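Local coordinates for protein ORF59 (Human herpesvirus 8, PDB 3HSL) that serves as the processivity subunit of the viral DNA polymerase in lytic replication, probably as a sliding clamp that keeps the polymerase on its template, at residues G61-R66 against L298-L303; A259-C264 against L282-V287. All blocks are in the same frame, centred on the assembly; numbering follows the deposited sequence.

Contact 1. Residues G61-R66 against L298-L303; sequences GVLGLR and LSVLLL
V62 and L301 exchange two backbone hydrogen bonds, and G64 and S299 exchange two more; this is an antiparallel beta pairing that joins an early strand of the clamp-type fold, 61-67, to its last one, 296-302. The shortest of the four runs from V62 N to L301 O at 2.9 Å. G61, L63 and L65 lie opposite L302, V300 and L298 in the non-hydrogen-bonded pairs between them.

The two faces of this pairing differ. On the face of L63, L65, L298 and V300 all four side chains are buried; L63 and L65 pack on helix 18-35, L63 and V300 on helix 254-263. There V300 CG2 comes within 4.1 Å of L63 CB, and L298, with CG anti to its backbone N (chi1 -180°), turns CD1 to 4.2 Å from L65 CB. On the opposite face V62 and L301 sit side by side with looser contact, and both are partly exposed.

Farther along that second face, S299 OG has its hydrogen-bond partner in E283, on the next strand. S299 OG also lies at the edge of the R66 guanidinium, near its plane, and L298 N lies over one of its faces, while NH1 makes a salt bridge to D160. R66 bends at chi2 and chi3 (147° and -133°) and folds back along its own strand. Three donors therefore grip the carbonyl oxygen of G64: S299 N, R66 NH2 and R66 NE, the last from above the carbonyl plane, at 3.2 Å from NE to G64 O.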
loop_
_atom_site.group_PDB
_atom_site.type_symbol
_atom_site.label_atom_id
_atom_site.label_comp_id
_atom_site.label_asym_id
_atom_site.label_seq_id
_atom_site.Cartn_x
_atom_site.Cartn_y
_atom_site.Cartn_z
ATOM N N GLY A 61 20.674 -3.677 -13.195
ATOM C CA GLY A 61 20.632 -4.937 -12.457
ATOM C C GLY A 61 19.279 -5.579 -12.623
ATOM O O GLY A 61 18.278 -4.894 -12.851
ATOM N N VAL A 62 19.250 -6.903 -12.514
ATOM C CA VAL A 62 17.986 -7.620 -12.640
ATOM C C VAL A 62 17.785 -8.655 -11.549
ATOM O O VAL A 62 18.499 -9.650 -11.485
ATOM C CB VAL A 62 17.812 -8.332 -14.000
ATOM C CG1 VAL A 62 16.422 -8.925 -14.057
ATOM C CG2 VAL A 62 17.976 -7.366 -15.174
ATOM N N LEU A 63 16.807 -8.425 -10.689
ATOM C CA LEU A 63 16.529 -9.384 -9.639
ATOM C C LEU A 63 15.651 -10.509 -10.143
ATOM O O LEU A 63 14.799 -10.303 -11.011
ATOM C CB LEU A 63 15.914 -8.694 -8.418
ATOM C CG LEU A 63 15.485 -9.576 -7.246
ATOM C CD1 LEU A 63 15.611 -8.887 -5.917
ATOM C CD2 LEU A 63 14.076 -10.143 -7.472
ATOM N N GLY A 64 15.869 -11.698 -9.594
ATOM C CA GLY A 64 15.098 -12.853 -9.944
ATOM C C GLY A 64 14.897 -13.812 -8.781
ATOM O O GLY A 64 15.855 -14.445 -8.294
ATOM N N LEU A 65 13.647 -13.915 -8.331
ATOM C CA LEU A 65 13.255 -14.860 -7.295
ATOM C C LEU A 65 12.557 -15.970 -8.074
ATOM O O LEU A 65 11.653 -15.670 -8.841
ATOM C CB LEU A 65 12.257 -14.228 -6.333
ATOM C CG LEU A 65 11.524 -15.188 -5.388
ATOM C CD1 LEU A 65 12.483 -15.988 -4.508
ATOM C CD2 LEU A 65 10.535 -14.416 -4.530
ATOM N N ARG A 66 12.947 -17.232 -7.900
ATOM C CA ARG A 66 12.299 -18.310 -8.679
ATOM C C ARG A 66 11.928 -19.450 -7.757
ATOM O O ARG A 66 12.748 -19.960 -7.009
ATOM C CB ARG A 66 13.265 -18.777 -9.729
ATOM C CG ARG A 66 13.982 -17.581 -10.270
ATOM C CD ARG A 66 15.321 -18.044 -10.614
ATOM N NE ARG A 66 16.242 -17.068 -10.076
ATOM C CZ ARG A 66 17.537 -17.282 -9.950
ATOM N NH1 ARG A 66 18.069 -18.442 -10.331
ATOM N NH2 ARG A 66 18.291 -16.326 -9.439
ATOM N N LEU A 298 17.505 -17.087 -5.592
ATOM C CA LEU A 298 17.472 -15.636 -5.547
ATOM C C LEU A 298 18.810 -15.050 -5.989
ATOM O O LEU A 298 19.851 -15.353 -5.399
ATOM C CB LEU A 298 17.162 -15.154 -4.125
ATOM C CG LEU A 298 17.078 -13.630 -3.888
ATOM C CD1 LEU A 298 15.952 -13.021 -4.702
ATOM C CD2 LEU A 298 16.911 -13.244 -2.420
ATOM N N SER A 299 18.797 -14.212 -7.023
ATOM C CA SER A 299 20.047 -13.591 -7.458
ATOM C C SER A 299 19.750 -12.326 -8.214
ATOM O O SER A 299 18.608 -12.058 -8.529
ATOM C CB SER A 299 20.860 -14.526 -8.350
ATOM O OG SER A 299 20.234 -14.675 -9.603
ATOM N N VAL A 300 20.791 -11.554 -8.500
ATOM C CA VAL A 300 20.664 -10.312 -9.242
ATOM C C VAL A 300 21.788 -10.290 -10.263
ATOM O O VAL A 300 22.942 -10.408 -9.907
ATOM C CB VAL A 300 20.805 -9.066 -8.338
ATOM C CG1 VAL A 300 20.651 -7.822 -9.151
ATOM C CG2 VAL A 300 19.778 -9.068 -7.176
ATOM N N LEU A 301 21.449 -10.142 -11.532
ATOM C CA LEU A 301 22.436 -10.078 -12.590
ATOM C C LEU A 301 22.863 -8.631 -12.743
ATOM O O LEU A 301 22.023 -7.765 -12.998
ATOM C CB LEU A 301 21.826 -10.556 -13.896
ATOM C CG LEU A 301 21.253 -11.969 -13.846
ATOM C CD1 LEU A 301 20.662 -12.376 -15.169
ATOM C CD2 LEU A 301 22.313 -12.952 -13.419
ATOM N N LEU A 302 24.159 -8.362 -12.583
ATOM C CA LEU A 302 24.679 -7.002 -12.722
ATOM C C LEU A 302 25.188 -6.833 -14.123
ATOM O O LEU A 302 26.099 -7.547 -14.555
ATOM C CB LEU A 302 25.797 -6.713 -11.725
ATOM C CG LEU A 302 25.447 -6.779 -10.244
ATOM C CD1 LEU A 302 26.704 -6.447 -9.479
ATOM C CD2 LEU A 302 24.329 -5.823 -9.856
ATOM N N LEU A 303 24.602 -5.886 -14.835
ATOM C CA LEU A 303 25.003 -5.631 -16.205
ATOM C C LEU A 303 26.250 -4.784 -16.295
ATOM O O LEU A 303 26.457 -3.850 -15.516
ATOM C CB LEU A 303 23.855 -5.008 -16.989
ATOM C CG LEU A 303 22.666 -5.953 -17.160
ATOM C CD1 LEU A 303 21.408 -5.231 -17.610
ATOM C CD2 LEU A 303 23.046 -7.067 -18.115
#

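Contact 2. Residues A259-C264 against L282-V287; sequences AALRLC and LEVEGV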
loop_
_atom_site.group_PDB
_atom_site.type_symbol
_atom_site.label_atom_id
_atom_site.label_comp_id
_atom_site.label_asym_id
_atom_site.label_seq_id
_atom_site.Cartn_x
_atom_site.Cartn_y
_atom_site.Cartn_z
ATOM N N ALA A 259 22.112 -2.576 -3.615
ATOM C CA ALA A 259 20.832 -3.260 -3.554
ATOM C C ALA A 259 20.999 -4.772 -3.749
ATOM O O ALA A 259 20.397 -5.577 -3.035
ATOM C CB ALA A 259 19.911 -2.693 -4.603
ATOM N N ALA A 260 21.821 -5.158 -4.721
ATOM C CA ALA A 260 22.034 -6.563 -4.976
ATOM C C ALA A 260 22.505 -7.229 -3.686
ATOM O O ALA A 260 21.879 -8.185 -3.230
ATOM C CB ALA A 260 23.009 -6.764 -6.097
ATOM N N LEU A 261 23.594 -6.725 -3.102
ATOM C CA LEU A 261 24.145 -7.274 -1.859
ATOM C C LEU A 261 23.204 -7.193 -0.664
ATOM O O LEU A 261 23.303 -7.984 0.265
ATOM C CB LEU A 261 25.446 -6.580 -1.494
ATOM C CG LEU A 261 26.673 -6.743 -2.387
ATOM C CD1 LEU A 261 27.750 -5.821 -1.854
ATOM C CD2 LEU A 261 27.169 -8.206 -2.490
ATOM N N ARG A 262 22.292 -6.234 -0.689
ATOM C CA ARG A 262 21.362 -6.050 0.396
ATOM C C ARG A 262 20.150 -6.965 0.236
ATOM O O ARG A 262 19.633 -7.483 1.220
ATOM C CB ARG A 262 21.068 -4.554 0.523
ATOM C CG ARG A 262 20.153 -4.123 1.662
ATOM C CD ARG A 262 20.716 -2.791 2.274
ATOM N NE ARG A 262 20.793 -1.629 1.379
ATOM C CZ ARG A 262 20.021 -0.540 1.470
ATOM N NH1 ARG A 262 19.089 -0.428 2.426
ATOM N NH2 ARG A 262 20.188 0.450 0.595
ATOM N N LEU A 263 19.713 -7.161 -1.010
ATOM C CA LEU A 263 18.576 -8.022 -1.359
ATOM C C LEU A 263 18.861 -9.518 -1.197
ATOM O O LEU A 263 17.972 -10.290 -0.835
ATOM C CB LEU A 263 18.093 -7.724 -2.799
ATOM C CG LEU A 263 17.344 -6.394 -3.052
ATOM C CD1 LEU A 263 17.324 -5.904 -4.528
ATOM C CD2 LEU A 263 15.927 -6.379 -2.440
ATOM N N CYS A 264 20.096 -9.918 -1.466
ATOM C CA CYS A 264 20.479 -11.323 -1.349
ATOM C C CYS A 264 20.958 -11.736 0.057
ATOM O O CYS A 264 21.377 -12.878 0.266
ATOM C CB CYS A 264 21.512 -11.664 -2.395
ATOM S SG CYS A 264 20.882 -11.329 -4.015
ATOM N N LEU A 282 28.211 -10.199 -13.973
ATOM C CA LEU A 282 28.530 -10.422 -12.563
ATOM C C LEU A 282 27.204 -10.714 -11.829
ATOM O O LEU A 282 26.308 -9.869 -11.797
ATOM C CB LEU A 282 29.258 -9.210 -11.945
ATOM C CG LEU A 282 29.528 -9.241 -10.421
ATOM C CD1 LEU A 282 30.320 -10.467 -9.988
ATOM C CD2 LEU A 282 30.197 -7.985 -9.883
ATOM N N GLU A 283 27.082 -11.903 -11.247
ATOM C CA GLU A 283 25.866 -12.284 -10.552
ATOM C C GLU A 283 26.032 -12.281 -9.042
ATOM O O GLU A 283 26.974 -12.854 -8.498
ATOM C CB GLU A 283 25.397 -13.664 -11.028
ATOM C CG GLU A 283 24.086 -14.152 -10.410
ATOM C CD GLU A 283 23.581 -15.508 -10.963
ATOM O OE1 GLU A 283 24.368 -16.306 -11.520
ATOM O OE2 GLU A 283 22.363 -15.782 -10.834
ATOM N N VAL A 284 25.106 -11.626 -8.363
ATOM C CA VAL A 284 25.097 -11.585 -6.912
ATOM C C VAL A 284 24.069 -12.644 -6.566
ATOM O O VAL A 284 22.898 -12.475 -6.895
ATOM C CB VAL A 284 24.654 -10.218 -6.391
ATOM C CG1 VAL A 284 24.406 -10.274 -4.896
ATOM C CG2 VAL A 284 25.698 -9.161 -6.750
ATOM N N GLU A 285 24.488 -13.726 -5.914
ATOM C CA GLU A 285 23.552 -14.800 -5.585
ATOM C C GLU A 285 23.390 -15.092 -4.109
ATOM O O GLU A 285 24.367 -15.156 -3.358
ATOM C CB GLU A 285 23.930 -16.100 -6.300
ATOM C CG GLU A 285 22.966 -17.223 -5.996
ATOM C CD GLU A 285 23.230 -18.487 -6.774
ATOM O OE1 GLU A 285 22.292 -19.299 -6.922
ATOM O OE2 GLU A 285 24.362 -18.688 -7.248
ATOM N N GLY A 286 22.138 -15.270 -3.711
ATOM C CA GLY A 286 21.810 -15.603 -2.356
ATOM C C GLY A 286 22.246 -17.041 -2.210
ATOM O O GLY A 286 21.712 -17.932 -2.872
ATOM N N VAL A 287 23.228 -17.270 -1.344
ATOM C CA VAL A 287 23.741 -18.603 -1.100
ATOM C C VAL A 287 22.988 -19.056 0.132
ATOM O O VAL A 287 23.039 -18.372 1.152
ATOM C CB VAL A 287 25.283 -18.586 -0.909
ATOM C CG1 VAL A 287 25.811 -19.939 -0.529
ATOM C CG2 VAL A 287 25.959 -18.121 -2.179
#
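V284 sets its side chain against A260, L261 and C264, where the last turn of helix 254-263 packs on strand 282-288. This is the helix-on-sheet layering of the clamp fold, in which helices line the face of a beta sheet.

From its strand V284 points toward the helix, and CB already lies 3.8 Å from A260 CB. Beyond CB the chain forks. CG2 goes on to the methyl of A260, 3.7 Å from A260 CB, so two points of the valine rest on one alanine. CG1, which stands anti to the backbone N of V284 (chi1 170°), points to the end of the helix. It meets the backbone at A260 O, the sulfur at C264 SG (3.8 Å) and, more distantly, L261 CD2, on the residue after A260, at 4.2 Å. The A260 methyl is thus the part of the helix that meets V284 CB and CG2, and like C264 it also touches V300 on the neighbouring strand 296-302.

C264 follows the final helical turn, its N bonded back to A260 O. Its side chain also points toward the strand and covers the backbone after V284, with CB over the link from E285 to G286. E285 points away from the helix, its carboxylate bonded to W230. G286 has no side chain, and its CA lies 3.8 Å from C264 O.

Overall arrangement
Both contacts are buried near the centre of the chain, and their strands are neighbours: 282-288 bonds along 296-302, which in turn bonds along 61-67. Contact 1 works within the sheet, through paired backbone bonds, and brings together segments over 230 residues apart; contact 2 lies across the sheet's face, with apolar side chains and the C264 sulfur packed against the strand, between segments 18 residues apart and nested inside the loop closed by contact 1. V300 belongs to the first and touches the helix of the second. On the face away from that helix, the polar bond from S299 to E283 joins the two contacts.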